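Local atomic coordinates of large component of pyocin AP41 (Pseudomonas aeruginosa, PDB entry 4UHQ), a protein that probably acts as an endonuclease that kills competing bacteria, this chain being the metal-binding DNase domain of the much longer bacteriocin. Residues Met54-Asp59 and Tyr72-Gly77; Leu78-Val83 and Glu92-His97; Pro84-Gly89 and Thr118-Ser123. All coordinates share one frame; numbering follows the deposited sequence.

How the interactions relate
One continuous run of chain, residues 72-89, gives a segment to each of the three contacts, and the last two meet at the metal site. Interaction 1, where two helix ends meet, runs straight into interaction 2 through the bond from Leu78 N to Phe73 O (3.1 Å), and Val74 CG1 packs on Pro80 CD. Interactions 2 and 3 have centres about 9 Å apart and share the nickel ion, which is held by His97 from one, His122 from the other, and His126. Between them Glu95 OE1 lies 2.8 Å from His122 ND1, a second-shell bond behind a metal ligand. Interaction 1 stands apart from interaction 3, their nearest atoms about 11 Å apart.

Interaction 1 (Met54-Asp59 and Tyr72-Gly77)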
loop_
_atom_site.group_PDB
_atom_site.type_symbol
_atom_site.label_atom_id
_atom_site.label_comp_id
_atom_site.label_asym_id
_atom_site.label_seq_id
_atom_site.Cartn_x
_atom_site.Cartn_y
_atom_site.Cartn_z
ATOM N N MET A 54 -4.552 2.744 -9.437
ATOM C CA MET A 54 -5.715 3.046 -10.317
ATOM C C MET A 54 -7.030 2.611 -9.659
ATOM O O MET A 54 -8.044 3.316 -9.792
ATOM C CB MET A 54 -5.541 2.360 -11.655
ATOM C CG MET A 54 -4.270 2.785 -12.315
ATOM S SD MET A 54 -4.641 3.076 -14.022
ATOM C CE MET A 54 -6.164 4.075 -13.799
ATOM N N ALA A 55 -7.032 1.483 -8.945
ATOM C CA ALA A 55 -8.240 1.072 -8.224
ATOM C C ALA A 55 -8.616 2.096 -7.162
ATOM O O ALA A 55 -9.798 2.430 -7.008
ATOM C CB ALA A 55 -8.042 -0.308 -7.573
ATOM N N VAL A 56 -7.622 2.604 -6.443
ATOM C CA VAL A 56 -7.877 3.690 -5.484
ATOM C C VAL A 56 -8.541 4.858 -6.187
ATOM O O VAL A 56 -9.489 5.472 -5.687
ATOM C CB VAL A 56 -6.570 4.110 -4.805
ATOM C CG1 VAL A 56 -6.705 5.410 -3.987
ATOM C CG2 VAL A 56 -6.080 2.954 -3.893
ATOM N N SER A 57 -8.018 5.217 -7.345
ATOM C CA SER A 57 -8.536 6.391 -8.074
ATOM C C SER A 57 -9.999 6.258 -8.478
ATOM O O SER A 57 -10.676 7.286 -8.688
ATOM C CB SER A 57 -7.643 6.646 -9.312
ATOM O OG SER A 57 -8.051 5.846 -10.443
ATOM N N LYS A 58 -10.486 5.020 -8.599
ATOM C CA LYS A 58 -11.849 4.786 -9.027
ATOM C C LYS A 58 -12.802 4.640 -7.855
ATOM O O LYS A 58 -14.002 4.448 -8.077
ATOM C CB LYS A 58 -11.902 3.538 -9.911
ATOM C CG LYS A 58 -11.208 3.721 -11.247
ATOM C CD LYS A 58 -10.972 2.386 -11.947
ATOM C CE LYS A 58 -10.255 2.583 -13.278
ATOM N NZ LYS A 58 -10.006 1.270 -13.953
ATOM N N ASP A 59 -12.288 4.757 -6.630
ATOM C CA ASP A 59 -13.152 4.593 -5.461
ATOM C C ASP A 59 -13.381 5.893 -4.697
ATOM O O ASP A 59 -12.450 6.436 -4.131
ATOM C CB ASP A 59 -12.546 3.590 -4.480
ATOM C CG ASP A 59 -13.467 3.329 -3.316
ATOM O OD1 ASP A 59 -14.553 2.814 -3.564
ATOM O OD2 ASP A 59 -13.135 3.671 -2.164
ATOM N N TYR A 72 -4.856 13.234 -8.841
ATOM C CA TYR A 72 -4.303 13.134 -10.190
ATOM C C TYR A 72 -3.292 11.978 -10.269
ATOM O O TYR A 72 -3.379 11.127 -11.169
ATOM C CB TYR A 72 -3.635 14.440 -10.620
ATOM C CG TYR A 72 -2.954 14.240 -11.935
ATOM C CD1 TYR A 72 -3.703 14.228 -13.074
ATOM C CD2 TYR A 72 -1.572 14.002 -11.999
ATOM C CE1 TYR A 72 -3.106 14.008 -14.315
ATOM C CE2 TYR A 72 -0.981 13.808 -13.263
ATOM C CZ TYR A 72 -1.756 13.791 -14.355
ATOM O OH TYR A 72 -1.227 13.613 -15.635
ATOM N N PHE A 73 -2.337 11.961 -9.345
ATOM C CA PHE A 73 -1.324 10.899 -9.470
ATOM C C PHE A 73 -1.915 9.494 -9.410
ATOM O O PHE A 73 -1.509 8.664 -10.243
ATOM C CB PHE A 73 -0.219 11.117 -8.414
ATOM C CG PHE A 73 0.644 12.304 -8.736
ATOM C CD1 PHE A 73 1.452 12.323 -9.886
ATOM C CD2 PHE A 73 0.656 13.407 -7.915
ATOM C CE1 PHE A 73 2.240 13.442 -10.207
ATOM C CE2 PHE A 73 1.413 14.515 -8.275
ATOM C CZ PHE A 73 2.182 14.535 -9.381
ATOM N N VAL A 74 -2.855 9.206 -8.505
ATOM C CA VAL A 74 -3.361 7.829 -8.455
ATOM C C VAL A 74 -4.158 7.508 -9.705
ATOM O O VAL A 74 -4.172 6.336 -10.111
ATOM C CB VAL A 74 -4.186 7.496 -7.166
ATOM C CG1 VAL A 74 -3.225 7.604 -5.922
ATOM C CG2 VAL A 74 -5.382 8.427 -6.989
ATOM N N SER A 75 -4.764 8.518 -10.339
ATOM C CA SER A 75 -5.475 8.231 -11.603
ATOM C C SER A 75 -4.530 7.780 -12.705
ATOM O O SER A 75 -4.966 7.217 -13.724
ATOM C CB SER A 75 -6.250 9.477 -12.033
ATOM O OG SER A 75 -5.445 10.498 -12.643
ATOM N N GLN A 76 -3.240 8.066 -12.529
ATOM C CA GLN A 76 -2.221 7.635 -13.484
ATOM C C GLN A 76 -1.519 6.359 -13.063
ATOM O O GLN A 76 -0.559 5.940 -13.720
ATOM C CB GLN A 76 -1.194 8.751 -13.665
ATOM C CG GLN A 76 -1.805 10.100 -14.073
ATOM C CD GLN A 76 -2.597 9.998 -15.330
ATOM O OE1 GLN A 76 -2.040 9.725 -16.391
ATOM N NE2 GLN A 76 -3.902 10.196 -15.243
ATOM N N GLY A 77 -2.006 5.738 -11.996
ATOM C CA GLY A 77 -1.377 4.518 -11.488
ATOM C C GLY A 77 -0.106 4.795 -10.701
ATOM O O GLY A 77 0.719 3.896 -10.490
#
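Met54 and Ser57, on the last turn of helix 45-57, pack against Val74, Ser75 and Gly77 at the C-terminal end of helix 68-75, by van der Waals contact. Met54 has CG beside Gly77, with CG to Gly77 CA tight at 3.5 Å. From there the chain bends at chi2 and again at chi3 (47°), which carries Met54 CE to 3.4 Å from Ser75 O. Ser57 turns its CB onto the neighbouring backbone, 3.5 Å from Ser75 CA, while the same carbon meets the CG2 branch of Val74 at 3.7 Å. Deeper in, Val56 CG1 approaches that CG2 more loosely.

The two serine hydroxyls each bond within their own segment. Ser57 OG, placed between the backbone N and the carbonyl carbon (chi1 85°), donates to Met54 O at 2.6 Å and leaves its methylene to face the other helix. Ser75 OG does the same with Tyr72 O and also accepts a bond from Gln76 NE2.

Gly77, with positive phi, is the C-prime residue of a Schellman motif: Gly77 N bonds Val74 O at 2.9 Å and Leu78 N reaches Phe73 O, ending the helix beside Met54. Around this junction Val74 also packs on Leu63 of helix 60-63 and on Leu66 and Pro80, Val56 touches Trp17 and Ala62, and Ala55 rests on Ile33 of helix 31-37.

Interaction 2 (Leu78-Val83 and Glu92-His97); sequences LAPYAV and EKFEIH. With NI (nickel (II) ion), chain E.
Tyr81 and Lys93 face each other at a single beta bridge, with two backbone hydrogen bonds across it. Phe94 N donates to Pro80 O at 2.9 Å, nearly in line with the carbonyl, and Ala82 N donates to Glu92 O at 2.9 Å, in the carbonyl plane.

Side-chain contacts flank the bridge. The Phe94 ring takes Ala82 CB over one face in a CH-pi contact, 4.1 Å from the ring centroid and 16° off its normal. Pro80 crosses this ring at about a right angle, its CG 3.7 Å from Phe94 CD2. Lys93, with CG beside its backbone N (chi1 -57°) and the chain extended beyond, runs alongside Tyr81 in the same direction. Lys93 CG lies over one ring face toward the rim, and Lys93 CE is 3.7 Å from Tyr81 CE2. Glu92 also lies alongside the tyrosine, OE1 approaching the ring edge at CE2.

A water links the lysine ammonium to a backbone carbonyl, accepting from Lys93 NZ at 2.9 Å and donating to Ala79 O at 2.7 Å. In strand 95-98, His97 ND1 binds nickel at 2.1 Å; His122, His126 and a water are further ligands. The two backbone bonds tie the 78-83 loop to the chain entering this strand of the HNH (His-Me finger) motif, while the lysine packs its methylenes on the tyrosine and keeps its ammonium hydrated.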
loop_
_atom_site.group_PDB
_atom_site.type_symbol
_atom_site.label_atom_id
_atom_site.label_comp_id
_atom_site.label_asym_id
_atom_site.label_seq_id
_atom_site.Cartn_x
_atom_site.Cartn_y
_atom_site.Cartn_z
ATOM N N LEU A 78 0.064 6.043 -10.281
ATOM C CA LEU A 78 1.224 6.416 -9.473
ATOM C C LEU A 78 0.881 6.612 -8.015
ATOM O O LEU A 78 -0.222 7.005 -7.673
ATOM C CB LEU A 78 1.835 7.715 -10.006
ATOM C CG LEU A 78 2.236 7.614 -11.462
ATOM C CD1 LEU A 78 2.632 9.013 -11.965
ATOM C CD2 LEU A 78 3.392 6.672 -11.616
ATOM N N ALA A 79 1.811 6.285 -7.124
ATOM C CA ALA A 79 1.539 6.449 -5.720
ATOM C C ALA A 79 1.405 7.902 -5.305
ATOM O O ALA A 79 2.094 8.773 -5.826
ATOM C CB ALA A 79 2.647 5.778 -4.890
ATOM N N PRO A 80 0.547 8.162 -4.307
ATOM C CA PRO A 80 0.401 9.545 -3.848
ATOM C C PRO A 80 1.593 9.910 -2.957
ATOM O O PRO A 80 2.237 9.016 -2.369
ATOM C CB PRO A 80 -0.890 9.532 -3.028
ATOM C CG PRO A 80 -1.070 8.084 -2.578
ATOM C CD PRO A 80 -0.355 7.232 -3.615
ATOM N N TYR A 81 1.920 11.174 -2.902
ATOM C CA TYR A 81 3.002 11.673 -2.044
ATOM C C TYR A 81 2.560 11.785 -0.617
ATOM O O TYR A 81 1.460 12.245 -0.302
ATOM C CB TYR A 81 3.438 13.075 -2.518
ATOM C CG TYR A 81 4.115 13.087 -3.850
ATOM C CD1 TYR A 81 3.364 13.229 -5.014
ATOM C CD2 TYR A 81 5.491 12.958 -3.965
ATOM C CE1 TYR A 81 3.964 13.271 -6.251
ATOM C CE2 TYR A 81 6.113 12.993 -5.203
ATOM C CZ TYR A 81 5.337 13.122 -6.343
ATOM O OH TYR A 81 5.949 13.152 -7.574
ATOM N N ALA A 82 3.453 11.388 0.284
ATOM C CA ALA A 82 3.268 11.623 1.719
ATOM C C ALA A 82 3.779 13.012 2.108
ATOM O O ALA A 82 4.528 13.613 1.339
ATOM C CB ALA A 82 4.024 10.518 2.524
ATOM N N VAL A 83 3.419 13.514 3.305
ATOM C CA VAL A 83 3.952 14.807 3.721
ATOM C C VAL A 83 5.462 14.728 3.897
ATOM O O VAL A 83 6.031 13.652 4.126
ATOM C CB VAL A 83 3.310 15.321 5.040
ATOM C CG1 VAL A 83 1.805 15.643 4.784
ATOM C CG2 VAL A 83 3.509 14.338 6.158
ATOM N N GLU A 92 9.429 9.371 -1.338
ATOM C CA GLU A 92 8.519 10.429 -0.941
ATOM C C GLU A 92 7.066 10.010 -0.961
ATOM O O GLU A 92 6.196 10.791 -0.567
ATOM C CB GLU A 92 8.693 11.611 -1.904
ATOM C CG GLU A 92 10.113 12.077 -1.924
ATOM C CD GLU A 92 10.329 13.267 -2.830
ATOM O OE1 GLU A 92 9.638 13.371 -3.869
ATOM O OE2 GLU A 92 11.199 14.084 -2.486
ATOM N N LYS A 93 6.786 8.812 -1.468
ATOM C CA LYS A 93 5.413 8.433 -1.713
ATOM C C LYS A 93 4.981 7.308 -0.775
ATOM O O LYS A 93 5.788 6.501 -0.306
ATOM C CB LYS A 93 5.252 7.967 -3.165
ATOM C CG LYS A 93 5.689 9.018 -4.178
ATOM C CD LYS A 93 5.625 8.515 -5.623
ATOM C CE LYS A 93 6.302 9.570 -6.507
ATOM N NZ LYS A 93 5.989 9.317 -7.967
ATOM N N PHE A 94 3.665 7.220 -0.570
ATOM C CA PHE A 94 3.126 6.082 0.160
ATOM C C PHE A 94 3.570 4.774 -0.499
ATOM O O PHE A 94 3.609 4.639 -1.731
ATOM C CB PHE A 94 1.587 6.189 0.223
ATOM C CG PHE A 94 1.106 7.262 1.149
ATOM C CD1 PHE A 94 0.922 7.000 2.471
ATOM C CD2 PHE A 94 0.759 8.509 0.649
ATOM C CE1 PHE A 94 0.463 7.989 3.348
ATOM C CE2 PHE A 94 0.304 9.493 1.514
ATOM C CZ PHE A 94 0.131 9.230 2.830
ATOM N N GLU A 95 3.927 3.826 0.352
ATOM C CA GLU A 95 4.473 2.542 -0.068
ATOM C C GLU A 95 3.574 1.401 0.321
ATOM O O GLU A 95 2.889 1.479 1.330
ATOM C CB GLU A 95 5.884 2.337 0.585
ATOM C CG GLU A 95 6.877 3.344 -0.046
ATOM C CD GLU A 95 8.257 3.320 0.525
ATOM O OE1 GLU A 95 8.471 2.604 1.529
ATOM O OE2 GLU A 95 9.122 4.052 -0.021
ATOM N N ILE A 96 3.588 0.335 -0.479
ATOM C CA ILE A 96 2.880 -0.889 -0.154
ATOM C C ILE A 96 3.894 -1.841 0.486
ATOM O O ILE A 96 4.884 -2.212 -0.164
ATOM C CB ILE A 96 2.283 -1.504 -1.417
ATOM C CG1 ILE A 96 1.369 -0.516 -2.129
ATOM C CG2 ILE A 96 1.494 -2.782 -1.014
ATOM C CD1 ILE A 96 0.980 -1.004 -3.536
ATOM N N HIS A 97 3.721 -2.126 1.770
ATOM C CA HIS A 97 4.648 -3.010 2.489
ATOM C C HIS A 97 4.037 -4.393 2.668
ATOM O O HIS A 97 2.836 -4.559 2.930
ATOM C CB HIS A 97 4.992 -2.352 3.846
ATOM C CG HIS A 97 5.481 -3.280 4.934
ATOM N ND1 HIS A 97 6.748 -3.863 4.965
ATOM C CD2 HIS A 97 4.885 -3.630 6.104
ATOM C CE1 HIS A 97 6.878 -4.557 6.081
ATOM N NE2 HIS A 97 5.759 -4.437 6.789
HETATM NI NI NI E . 8.381 -3.950 3.667
HETATM O O HOH W 1 3.238 10.186 -7.782
HETATM O O HOH W 2 8.220 -6.083 3.955
#

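Interaction 3 (Pro84-Gly89 and Thr118-Ser123). With NI (nickel (II) ion), chain E.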
loop_
_atom_site.group_PDB
_atom_site.type_symbol
_atom_site.label_atom_id
_atom_site.label_comp_id
_atom_site.label_asym_id
_atom_site.label_seq_id
_atom_site.Cartn_x
_atom_site.Cartn_y
_atom_site.Cartn_z
ATOM N N PRO A 84 6.141 15.859 3.809
ATOM C CA PRO A 84 7.592 15.818 3.771
ATOM C C PRO A 84 8.243 15.164 5.001
ATOM O O PRO A 84 9.308 14.552 4.884
ATOM C CB PRO A 84 7.960 17.303 3.703
ATOM C CG PRO A 84 6.847 17.838 2.839
ATOM C CD PRO A 84 5.608 17.172 3.358
ATOM N N GLU A 85 7.622 15.305 6.165
ATOM C CA GLU A 85 8.204 14.755 7.379
ATOM C C GLU A 85 8.247 13.233 7.310
ATOM O O GLU A 85 8.945 12.610 8.128
ATOM C CB GLU A 85 7.410 15.170 8.603
ATOM C CG GLU A 85 7.452 16.663 8.961
ATOM C CD GLU A 85 6.456 17.516 8.157
ATOM O OE1 GLU A 85 5.678 17.016 7.315
ATOM O OE2 GLU A 85 6.486 18.746 8.424
ATOM N N GLU A 86 7.508 12.655 6.375
ATOM C CA GLU A 86 7.370 11.182 6.302
ATOM C C GLU A 86 8.193 10.597 5.168
ATOM O O GLU A 86 8.110 9.406 4.880
ATOM C CB GLU A 86 5.891 10.826 6.132
ATOM C CG GLU A 86 5.075 11.160 7.390
ATOM C CD GLU A 86 5.417 10.313 8.570
ATOM O OE1 GLU A 86 5.835 9.110 8.405
ATOM O OE2 GLU A 86 5.306 10.772 9.736
ATOM N N HIS A 87 8.973 11.435 4.504
ATOM C CA HIS A 87 9.868 10.978 3.455
ATOM C C HIS A 87 11.058 10.281 4.057
ATOM O O HIS A 87 11.317 10.408 5.262
ATOM C CB HIS A 87 10.309 12.162 2.577
ATOM C CG HIS A 87 9.175 12.825 1.855
ATOM N ND1 HIS A 87 9.361 13.927 1.035
ATOM C CD2 HIS A 87 7.844 12.555 1.825
ATOM C CE1 HIS A 87 8.199 14.291 0.522
ATOM N NE2 HIS A 87 7.259 13.505 1.020
ATOM N N LEU A 88 11.750 9.495 3.248
ATOM C CA LEU A 88 12.997 8.866 3.689
ATOM C C LEU A 88 13.975 8.873 2.521
ATOM O O LEU A 88 13.787 8.144 1.560
ATOM C CB LEU A 88 12.738 7.448 4.170
ATOM C CG LEU A 88 14.014 6.768 4.653
ATOM C CD1 LEU A 88 14.231 7.131 6.089
ATOM C CD2 LEU A 88 13.844 5.305 4.483
ATOM N N GLY A 89 14.991 9.719 2.583
ATOM C CA GLY A 89 15.866 9.917 1.434
ATOM C C GLY A 89 15.070 10.310 0.198
ATOM O O GLY A 89 14.244 11.201 0.237
ATOM N N THR A 118 3.973 5.060 5.194
ATOM C CA THR A 118 4.832 6.120 4.642
ATOM C C THR A 118 6.255 5.580 4.473
ATOM O O THR A 118 6.614 4.567 5.083
ATOM C CB THR A 118 4.904 7.359 5.532
ATOM O OG1 THR A 118 5.414 6.967 6.813
ATOM C CG2 THR A 118 3.546 7.924 5.702
ATOM N N PRO A 119 7.082 6.238 3.679
ATOM C CA PRO A 119 8.464 5.753 3.570
ATOM C C PRO A 119 9.169 5.697 4.916
ATOM O O PRO A 119 9.931 4.710 5.199
ATOM C CB PRO A 119 9.126 6.771 2.655
ATOM C CG PRO A 119 7.982 7.259 1.779
ATOM C CD PRO A 119 6.793 7.305 2.692
ATOM N N LYS A 120 8.996 6.723 5.754
ATOM C CA LYS A 120 9.616 6.727 7.074
ATOM C C LYS A 120 9.129 5.555 7.907
ATOM O O LYS A 120 9.974 4.835 8.505
ATOM C CB LYS A 120 9.304 8.051 7.793
ATOM C CG LYS A 120 9.667 8.102 9.290
ATOM C CD LYS A 120 9.248 9.491 9.885
ATOM C CE LYS A 120 9.452 9.533 11.399
ATOM N NZ LYS A 120 8.554 8.625 12.177
ATOM N N ARG A 121 7.816 5.330 7.970
ATOM C CA ARG A 121 7.332 4.235 8.821
ATOM C C ARG A 121 7.721 2.884 8.242
ATOM O O ARG A 121 8.063 1.970 9.015
ATOM C CB ARG A 121 5.800 4.306 9.037
ATOM C CG ARG A 121 5.265 3.305 10.050
ATOM C CD ARG A 121 5.913 3.454 11.467
ATOM N NE ARG A 121 5.618 2.250 12.224
ATOM C CZ ARG A 121 6.423 1.741 13.169
ATOM N NH1 ARG A 121 7.532 2.405 13.495
ATOM N NH2 ARG A 121 6.121 0.589 13.743
ATOM N N HIS A 122 7.755 2.738 6.923
ATOM C CA HIS A 122 8.186 1.443 6.368
ATOM C C HIS A 122 9.611 1.099 6.815
ATOM O O HIS A 122 9.915 -0.048 7.185
ATOM C CB HIS A 122 8.123 1.539 4.837
ATOM C CG HIS A 122 8.197 0.220 4.128
ATOM N ND1 HIS A 122 8.248 0.140 2.753
ATOM C CD2 HIS A 122 8.174 -1.056 4.573
ATOM C CE1 HIS A 122 8.311 -1.128 2.378
ATOM N NE2 HIS A 122 8.309 -1.881 3.467
ATOM N N SER A 123 10.510 2.062 6.760
ATOM C CA SER A 123 11.866 1.837 7.219
ATOM C C SER A 123 11.920 1.469 8.702
ATOM O O SER A 123 12.664 0.508 9.088
ATOM C CB SER A 123 12.698 3.076 6.926
ATOM O OG SER A 123 14.031 2.932 7.377
HETATM NI NI NI E . 8.381 -3.950 3.667
HETATM O O HOH W 3 6.472 7.522 10.605
HETATM O O HOH W 2 8.220 -6.083 3.955
#
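Glu86 lays its CB and CG over the Thr118 side chain, CB reaching Thr118 CB at 3.7 Å. A bend at chi2 (-67°) brings the carboxylate round to the hydroxyl, so that Thr118 OG1 donates to Glu86 OE1 at 2.7 Å, meeting it on the anti side and 23° out of the carboxylate plane. A bridging water donates to that same oxygen and accepts from Lys120 NZ. Lys120 NZ also forms a salt bridge with Glu124 but stays 4.6 Å from Glu86 OE2, too far for a direct one.

Thr118 is the N-cap of helix 119-132: its OG1 accepts from Arg121 N at 3.1 Å while giving its proton to Glu86, and the glutamate, close to a helix N-terminus, would probably be stabilised in its charged form. This helix follows strand 114-117 and, with strand 95-98, belongs to the metal-binding HNH motif of the His-Me finger nucleases. One turn on from the cap, His122 NE2 binds nickel at 2.1 Å; His97 and His126 are the other protein ligands of the metal.

The backbone joins in through Lys120 N, which donates to Glu86 O at 3.0 Å from above the carbonyl plane. Pro119 CD is packed closely against that same oxygen. Farther along, Leu88 sets its CB against Pro119 CB, and its CD2 branch reaches Ser123 CB at 3.5 Å.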